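Local atomic coordinates of PelD (Pseudomonas aeruginosa, PDB entry 4ETZ), a protein that binds the second messenger cyclic di-GMP through its GGDEF-like domain and is an effector involved in pellicle formation. Residues Leu187-Leu192 with Val226-Leu231; Gly211-Leu216 with Leu230-Ser235. All coordinates share one frame; numbering follows the deposited sequence.

Contact 1: Leu187-Leu192 with Val226-Leu231. With C2E (9,9'-[(2R,3R,3aS,5S,7aR,9R,10R,10aS,12S,14aR)-3,5,10,12-tetrahydroxy-5,12-dioxidooctahydro-2H,7H-difuro[3,2-d:3',2'-j][1,3,7,9,2,8]tetraoxadiphosphacyclododecine-2,9-diyl]bis(2-amino-1,9-dihydro-6H-purin-6-one)), chain C.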
loop_
_atom_site.group_PDB
_atom_site.type_symbol
_atom_site.label_atom_id
_atom_site.label_comp_id
_atom_site.label_asym_id
_atom_site.label_seq_id
_atom_site.Cartn_x
_atom_site.Cartn_y
_atom_site.Cartn_z
ATOM N N LEU A 187 10.390 -3.854 7.382
ATOM C CA LEU A 187 9.953 -5.185 7.676
ATOM C C LEU A 187 10.655 -5.675 8.946
ATOM O O LEU A 187 11.869 -5.566 9.080
ATOM C CB LEU A 187 10.368 -6.097 6.542
ATOM C CG LEU A 187 9.433 -7.013 5.770
ATOM C CD1 LEU A 187 10.290 -7.970 4.926
ATOM C CD2 LEU A 187 8.442 -7.765 6.659
ATOM N N TYR A 188 9.888 -6.220 9.869
ATOM C CA TYR A 188 10.465 -6.905 11.017
ATOM C C TYR A 188 10.065 -8.348 10.984
ATOM O O TYR A 188 8.883 -8.675 10.725
ATOM C CB TYR A 188 9.903 -6.343 12.311
ATOM C CG TYR A 188 10.563 -5.081 12.787
ATOM C CD1 TYR A 188 11.806 -5.117 13.452
ATOM C CD2 TYR A 188 9.931 -3.848 12.625
ATOM C CE1 TYR A 188 12.404 -3.935 13.942
ATOM C CE2 TYR A 188 10.522 -2.658 13.093
ATOM C CZ TYR A 188 11.752 -2.707 13.733
ATOM O OH TYR A 188 12.299 -1.536 14.198
ATOM N N ALA A 189 11.009 -9.201 11.327
ATOM C CA ALA A 189 10.716 -10.577 11.640
ATOM C C ALA A 189 11.006 -10.842 13.120
ATOM O O ALA A 189 12.165 -10.720 13.566
ATOM C CB ALA A 189 11.556 -11.528 10.728
ATOM N N PHE A 190 9.969 -11.219 13.871
ATOM C CA PHE A 190 10.131 -11.697 15.236
ATOM C C PHE A 190 10.185 -13.210 15.250
ATOM O O PHE A 190 9.177 -13.887 14.969
ATOM C CB PHE A 190 9.032 -11.143 16.157
ATOM C CG PHE A 190 8.953 -9.658 16.143
ATOM C CD1 PHE A 190 9.795 -8.897 16.956
ATOM C CD2 PHE A 190 8.088 -8.994 15.257
ATOM C CE1 PHE A 190 9.766 -7.490 16.911
ATOM C CE2 PHE A 190 7.993 -7.599 15.232
ATOM C CZ PHE A 190 8.844 -6.827 16.047
ATOM N N GLU A 191 11.360 -13.742 15.561
ATOM C CA GLU A 191 11.527 -15.169 15.647
ATOM C C GLU A 191 11.452 -15.575 17.115
ATOM O O GLU A 191 12.232 -15.106 17.949
ATOM C CB GLU A 191 12.862 -15.627 15.024
ATOM C CG GLU A 191 13.063 -17.174 15.090
ATOM C CD GLU A 191 14.486 -17.654 14.726
ATOM O OE1 GLU A 191 15.418 -16.827 14.653
ATOM O OE2 GLU A 191 14.680 -18.876 14.530
ATOM N N LEU A 192 10.552 -16.488 17.415
ATOM C CA LEU A 192 10.255 -16.835 18.811
ATOM C C LEU A 192 10.974 -18.162 19.161
ATOM O O LEU A 192 10.643 -19.220 18.627
ATOM C CB LEU A 192 8.722 -16.848 19.010
ATOM C CG LEU A 192 7.980 -15.621 18.432
ATOM C CD1 LEU A 192 6.469 -15.607 18.789
ATOM C CD2 LEU A 192 8.597 -14.269 18.834
ATOM N N VAL A 226 7.383 -17.501 13.664
ATOM C CA VAL A 226 7.928 -16.246 13.224
ATOM C C VAL A 226 6.723 -15.387 12.921
ATOM O O VAL A 226 5.839 -15.808 12.160
ATOM C CB VAL A 226 8.773 -16.423 11.921
ATOM C CG1 VAL A 226 9.139 -15.063 11.323
ATOM C CG2 VAL A 226 10.019 -17.277 12.179
ATOM N N LEU A 227 6.688 -14.200 13.515
ATOM C CA LEU A 227 5.744 -13.196 13.134
ATOM C C LEU A 227 6.411 -12.097 12.278
ATOM O O LEU A 227 7.234 -11.338 12.800
ATOM C CB LEU A 227 5.111 -12.585 14.388
ATOM C CG LEU A 227 3.977 -11.611 13.985
ATOM C CD1 LEU A 227 2.671 -12.400 13.759
ATOM C CD2 LEU A 227 3.792 -10.543 15.027
ATOM N N LEU A 228 6.058 -12.035 10.993
ATOM C CA LEU A 228 6.424 -10.917 10.083
ATOM C C LEU A 228 5.532 -9.733 10.230
ATOM O O LEU A 228 4.300 -9.864 10.195
ATOM C CB LEU A 228 6.296 -11.345 8.620
ATOM C CG LEU A 228 7.510 -11.499 7.723
ATOM C CD1 LEU A 228 8.679 -12.161 8.454
ATOM C CD2 LEU A 228 7.136 -12.255 6.466
ATOM N N VAL A 229 6.138 -8.565 10.372
ATOM C CA VAL A 229 5.408 -7.330 10.434
ATOM C C VAL A 229 5.987 -6.394 9.356
ATOM O O VAL A 229 7.201 -6.155 9.330
ATOM C CB VAL A 229 5.515 -6.671 11.832
ATOM C CG1 VAL A 229 4.646 -5.407 11.920
ATOM C CG2 VAL A 229 5.100 -7.671 12.999
ATOM N N LEU A 230 5.109 -5.870 8.490
ATOM C CA LEU A 230 5.479 -4.858 7.492
ATOM C C LEU A 230 4.905 -3.545 7.927
ATOM O O LEU A 230 3.715 -3.481 8.245
ATOM C CB LEU A 230 4.920 -5.226 6.124
ATOM C CG LEU A 230 5.070 -4.131 5.034
ATOM C CD1 LEU A 230 6.566 -3.959 4.650
ATOM C CD2 LEU A 230 4.220 -4.519 3.794
ATOM N N LEU A 231 5.738 -2.508 7.979
ATOM C CA LEU A 231 5.336 -1.155 8.324
ATOM C C LEU A 231 5.393 -0.273 7.039
ATOM O O LEU A 231 6.425 0.361 6.768
ATOM C CB LEU A 231 6.260 -0.542 9.416
ATOM C CG LEU A 231 6.619 -1.261 10.751
ATOM C CD1 LEU A 231 7.277 -0.271 11.745
ATOM C CD2 LEU A 231 5.434 -1.861 11.362
HETATM P P1 C2E C . 3.524 6.545 19.780
HETATM O O2P C2E C . 4.414 6.670 21.000
HETATM O O1P C2E C . 2.528 5.411 19.739
HETATM O "O5'" C2E C . 4.342 6.439 18.434
HETATM C "C5'" C2E C . 5.400 7.339 18.080
HETATM C "C4'" C2E C . 5.831 7.091 16.635
HETATM O "O4'" C2E C . 6.264 5.746 16.502
HETATM C "C3'" C2E C . 4.700 7.180 15.608
HETATM O "O3'" C2E C . 4.429 8.489 15.136
HETATM C "C2'" C2E C . 5.118 6.275 14.476
HETATM O "O2'" C2E C . 5.904 6.982 13.514
HETATM C "C1'" C2E C . 5.921 5.215 15.197
HETATM N N9 C2E C . 5.043 4.032 15.435
HETATM C C8 C2E C . 4.604 3.672 16.647
HETATM N N7 C2E C . 3.869 2.558 16.616
HETATM C C5 C2E C . 3.800 2.177 15.316
HETATM C C6 C2E C . 3.165 1.082 14.551
HETATM O O6 C2E C . 2.417 0.104 15.140
HETATM N N1 C2E C . 3.361 1.056 13.205
HETATM C C2 C2E C . 4.081 2.004 12.523
HETATM N N2 C2E C . 4.201 1.882 11.186
HETATM N N3 C2E C . 4.702 3.024 13.161
HETATM C C4 C2E C . 4.585 3.159 14.529
HETATM P P11 C2E C . 2.932 8.887 14.690
HETATM O O21 C2E C . 3.031 10.289 14.146
HETATM O O11 C2E C . 2.354 7.832 13.779
HETATM O O5A C2E C . 2.156 8.921 16.074
HETATM C C5A C2E C . 2.438 9.899 17.053
HETATM C C4A C2E C . 1.563 9.570 18.236
HETATM O O4A C2E C . 0.211 9.600 17.786
HETATM C C3A C2E C . 1.729 8.149 18.719
HETATM O O3A C2E C . 2.768 7.965 19.659
HETATM C C2A C2E C . 0.401 7.835 19.355
HETATM O O2A C2E C . 0.291 8.361 20.669
HETATM C C1A C2E C . -0.554 8.593 18.470
HETATM N N91 C2E C . -1.075 7.639 17.478
HETATM C C81 C2E C . -0.669 7.562 16.194
HETATM N N71 C2E C . -1.344 6.582 15.539
HETATM C C51 C2E C . -2.171 6.015 16.437
HETATM C C61 C2E C . -3.156 4.927 16.389
HETATM O O61 C2E C . -3.344 4.294 15.219
HETATM N N11 C2E C . -3.817 4.579 17.494
HETATM C C21 C2E C . -3.608 5.253 18.660
HETATM N N21 C2E C . -4.313 4.884 19.755
HETATM N N31 C2E C . -2.717 6.275 18.759
HETATM C C41 C2E C . -1.989 6.694 17.703
#
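Tyr188 and Val229 form a hydrogen-bonded pair of the antiparallel sheet in the GGDEF-like domain of PelD, a plain case of how a central strand divides its polar groups between two neighbours. Tyr188 N gives its hydrogen to Val229 O at 2.7 Å, and Val229 N returns the bond to Tyr188 O at 2.8 Å. Two residues on, Phe190 N reaches Leu227 O at 2.9 Å with the donor tilted 35° from the carbonyl plane, whereas Leu227 N meets Phe190 O in the plane. The alternate residues Leu187, Ala189 and Glu191 make their backbone bonds to strand 265-272, so 187-192 is tied on both edges. Glu191 carries its charge out to Arg224 as a salt bridge, and Asn220 shares the same OE2. Tyr188 OH is bonded to Ser239 O on helix 236-253, which covers the face of Tyr188, Phe190 and Val229. There CG, anti to the carbonyl carbon (chi1 -55°), swings the Phe190 ring toward Val229, its edge meeting a methyl: Phe190 CE2 to Val229 CG2 is 3.7 Å. Leu231 CD1 touches Tyr188 CE2 at 4.2 Å, where strand 225-231 ends at the cyclic di-GMP pocket. On the reverse face, Ala189 CB rests 3.7 Å from Leu228 CD1.

Contact 2: Gly211-Leu216 with Leu230-Ser235. With C2E (9,9'-[(2R,3R,3aS,5S,7aR,9R,10R,10aS,12S,14aR)-3,5,10,12-tetrahydroxy-5,12-dioxidooctahydro-2H,7H-difuro[3,2-d:3',2'-j][1,3,7,9,2,8]tetraoxadiphosphacyclododecine-2,9-diyl]bis(2-amino-1,9-dihydro-6H-purin-6-one)), chain C.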
loop_
_atom_site.group_PDB
_atom_site.type_symbol
_atom_site.label_atom_id
_atom_site.label_comp_id
_atom_site.label_asym_id
_atom_site.label_seq_id
_atom_site.Cartn_x
_atom_site.Cartn_y
_atom_site.Cartn_z
ATOM N N GLY A 211 -2.999 0.614 12.134
ATOM C CA GLY A 211 -3.025 1.339 10.846
ATOM C C GLY A 211 -2.854 0.419 9.646
ATOM O O GLY A 211 -3.480 -0.631 9.566
ATOM N N LEU A 212 -2.011 0.822 8.713
ATOM C CA LEU A 212 -1.704 0.006 7.516
ATOM C C LEU A 212 -0.720 -1.140 7.719
ATOM O O LEU A 212 -0.444 -1.895 6.775
ATOM C CB LEU A 212 -1.179 0.888 6.379
ATOM C CG LEU A 212 -2.000 1.462 5.214
ATOM C CD1 LEU A 212 -3.556 1.285 5.144
ATOM C CD2 LEU A 212 -1.565 2.902 5.003
ATOM N N ASP A 213 -0.165 -1.286 8.920
ATOM C CA ASP A 213 0.699 -2.447 9.172
ATOM C C ASP A 213 0.003 -3.760 8.931
ATOM O O ASP A 213 -1.175 -3.930 9.290
ATOM C CB ASP A 213 1.266 -2.386 10.602
ATOM C CG ASP A 213 2.084 -1.144 10.834
ATOM O OD1 ASP A 213 2.321 -0.350 9.874
ATOM O OD2 ASP A 213 2.479 -0.941 11.999
ATOM N N VAL A 214 0.702 -4.688 8.291
ATOM C CA VAL A 214 0.151 -6.024 8.098
ATOM C C VAL A 214 1.098 -7.063 8.685
ATOM O O VAL A 214 2.302 -6.824 8.774
ATOM C CB VAL A 214 -0.150 -6.363 6.621
ATOM C CG1 VAL A 214 -1.469 -5.635 6.155
ATOM C CG2 VAL A 214 1.019 -6.001 5.749
ATOM N N GLN A 215 0.535 -8.210 9.055
ATOM C CA GLN A 215 1.280 -9.244 9.739
ATOM C C GLN A 215 1.072 -10.603 9.103
ATOM O O GLN A 215 0.029 -10.906 8.513
ATOM C CB GLN A 215 0.900 -9.314 11.225
ATOM C CG GLN A 215 1.092 -8.018 12.032
ATOM C CD GLN A 215 0.823 -8.204 13.512
ATOM O OE1 GLN A 215 0.242 -9.207 13.908
ATOM N NE2 GLN A 215 1.268 -7.238 14.344
ATOM N N LEU A 216 2.064 -11.453 9.264
ATOM C CA LEU A 216 1.939 -12.812 8.833
ATOM C C LEU A 216 2.533 -13.740 9.891
ATOM O O LEU A 216 3.693 -13.592 10.291
ATOM C CB LEU A 216 2.649 -12.985 7.486
ATOM C CG LEU A 216 1.938 -13.545 6.248
ATOM C CD1 LEU A 216 2.986 -14.131 5.312
ATOM C CD2 LEU A 216 0.845 -14.584 6.549
ATOM N N LEU A 230 5.109 -5.870 8.490
ATOM C CA LEU A 230 5.479 -4.858 7.492
ATOM C C LEU A 230 4.905 -3.545 7.927
ATOM O O LEU A 230 3.715 -3.481 8.245
ATOM C CB LEU A 230 4.920 -5.226 6.124
ATOM C CG LEU A 230 5.070 -4.131 5.034
ATOM C CD1 LEU A 230 6.566 -3.959 4.650
ATOM C CD2 LEU A 230 4.220 -4.519 3.794
ATOM N N LEU A 231 5.738 -2.508 7.979
ATOM C CA LEU A 231 5.336 -1.155 8.324
ATOM C C LEU A 231 5.393 -0.273 7.039
ATOM O O LEU A 231 6.425 0.361 6.768
ATOM C CB LEU A 231 6.260 -0.542 9.416
ATOM C CG LEU A 231 6.619 -1.261 10.751
ATOM C CD1 LEU A 231 7.277 -0.271 11.745
ATOM C CD2 LEU A 231 5.434 -1.861 11.362
ATOM N N PRO A 232 4.278 -0.223 6.258
ATOM C CA PRO A 232 4.247 0.614 5.042
ATOM C C PRO A 232 4.467 2.055 5.362
ATOM O O PRO A 232 4.023 2.528 6.399
ATOM C CB PRO A 232 2.788 0.436 4.504
ATOM C CG PRO A 232 2.318 -0.825 5.100
ATOM C CD PRO A 232 3.023 -1.004 6.423
ATOM N N LEU A 233 5.138 2.770 4.464
ATOM C CA LEU A 233 5.197 4.243 4.524
ATOM C C LEU A 233 5.694 4.752 5.874
ATOM O O LEU A 233 5.161 5.716 6.433
ATOM C CB LEU A 233 3.849 4.880 4.157
ATOM C CG LEU A 233 3.220 4.472 2.813
ATOM C CD1 LEU A 233 1.749 4.835 2.760
ATOM C CD2 LEU A 233 3.975 5.130 1.646
ATOM N N THR A 234 6.744 4.108 6.362
ATOM C CA THR A 234 7.293 4.379 7.678
ATOM C C THR A 234 8.808 4.546 7.564
ATOM O O THR A 234 9.480 3.724 6.944
ATOM C CB THR A 234 6.926 3.206 8.646
ATOM O OG1 THR A 234 5.504 3.157 8.763
ATOM C CG2 THR A 234 7.548 3.404 10.051
ATOM N N SER A 235 9.334 5.621 8.143
ATOM C CA SER A 235 10.759 5.938 8.038
ATOM C C SER A 235 11.514 5.193 9.135
ATOM O O SER A 235 10.892 4.575 10.004
ATOM C CB SER A 235 10.946 7.437 8.203
ATOM O OG SER A 235 10.382 7.817 9.451
HETATM P P1 C2E C . 3.524 6.545 19.780
HETATM O O2P C2E C . 4.414 6.670 21.000
HETATM O O1P C2E C . 2.528 5.411 19.739
HETATM O "O5'" C2E C . 4.342 6.439 18.434
HETATM C "C5'" C2E C . 5.400 7.339 18.080
HETATM C "C4'" C2E C . 5.831 7.091 16.635
HETATM O "O4'" C2E C . 6.264 5.746 16.502
HETATM C "C3'" C2E C . 4.700 7.180 15.608
HETATM O "O3'" C2E C . 4.429 8.489 15.136
HETATM C "C2'" C2E C . 5.118 6.275 14.476
HETATM O "O2'" C2E C . 5.904 6.982 13.514
HETATM C "C1'" C2E C . 5.921 5.215 15.197
HETATM N N9 C2E C . 5.043 4.032 15.435
HETATM C C8 C2E C . 4.604 3.672 16.647
HETATM N N7 C2E C . 3.869 2.558 16.616
HETATM C C5 C2E C . 3.800 2.177 15.316
HETATM C C6 C2E C . 3.165 1.082 14.551
HETATM O O6 C2E C . 2.417 0.104 15.140
HETATM N N1 C2E C . 3.361 1.056 13.205
HETATM C C2 C2E C . 4.081 2.004 12.523
HETATM N N2 C2E C . 4.201 1.882 11.186
HETATM N N3 C2E C . 4.702 3.024 13.161
HETATM C C4 C2E C . 4.585 3.159 14.529
HETATM P P11 C2E C . 2.932 8.887 14.690
HETATM O O21 C2E C . 3.031 10.289 14.146
HETATM O O11 C2E C . 2.354 7.832 13.779
HETATM O O5A C2E C . 2.156 8.921 16.074
HETATM C C5A C2E C . 2.438 9.899 17.053
HETATM C C4A C2E C . 1.563 9.570 18.236
HETATM O O4A C2E C . 0.211 9.600 17.786
HETATM C C3A C2E C . 1.729 8.149 18.719
HETATM O O3A C2E C . 2.768 7.965 19.659
HETATM C C2A C2E C . 0.401 7.835 19.355
HETATM O O2A C2E C . 0.291 8.361 20.669
HETATM C C1A C2E C . -0.554 8.593 18.470
HETATM N N91 C2E C . -1.075 7.639 17.478
HETATM C C81 C2E C . -0.669 7.562 16.194
HETATM N N71 C2E C . -1.344 6.582 15.539
HETATM C C51 C2E C . -2.171 6.015 16.437
HETATM C C61 C2E C . -3.156 4.927 16.389
HETATM O O61 C2E C . -3.344 4.294 15.219
HETATM N N11 C2E C . -3.817 4.579 17.494
HETATM C C21 C2E C . -3.608 5.253 18.660
HETATM N N21 C2E C . -4.313 4.884 19.755
HETATM N N31 C2E C . -2.717 6.275 18.759
HETATM C C41 C2E C . -1.989 6.694 17.703
HETATM O O HOH W 1 2.015 1.801 8.268
#
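The end of a beta hairpin and the loop that follows it build one wall of the cyclic di-GMP site here, with Asp213 as the last residue of an RxxD sequence begun by Arg210, the motif of the inhibitory site in GGDEF domains. At the open end of the hairpin Val214 and Leu230 form a hydrogen-bonded pair: Leu230 N bonds Val214 O at 3.0 Å, nearly straight, and Val214 N reaches Leu230 O at 3.2 Å. Their side chains run side by side, CG2 of Val214 against CB and CD2 of Leu230. Leu212, backed by Leu8 and Arg11 of helix 2-16, packs its CB on Pro232. Between Leu212 and Val214, Asp213 turns its carboxylate to the Watson-Crick edge of one guanine. OD1 of Asp213 accepts from C2E N2 at 3.2 Å and OD2 from C2E N1 in a very short bond of 2.5 Å; both bonds are nearly straight (167° and 172°), a pairing that should hold the base against turning in its own plane. With CG beside its own backbone N (chi1 -60°), the acid also lies across Leu231, whose CB and both methyls cover the amino end of the guanine from one side of its plane. Thr234 OG1 takes a second hydrogen of the same amino group, its distance to C2E N2 being 3.0 Å, and donates its own to Pro232 O. A water joins the two loops, placing one hydrogen on Asp213 OD1 at 2.7 Å and the other on Pro232 O, 2.8 Å from the water oxygen.

Overall arrangement
Both contacts are buried and use strand 225-231, one on each of its edges, so that 185-192, 225-231 and 214-219 stand in a row; Leu228 O of contact 1 and Leu216 N of contact 2, probably hydrogen-bonded, tie the two together. Contact 1 lies deeper within the sheet, though its centre is about 18 Å from the centre of the chain and that of contact 2 about 9 Å. Its chemistry is mostly repeated backbone bonds and apolar side chains, with polar ends at Glu191 and Tyr188. Contact 2 sits where the sheet ends; a single bridge gives way to loops, and carboxylate, hydroxyl and water take over. Leu231, common to both, carries the hydrophobic surface up to the ligand.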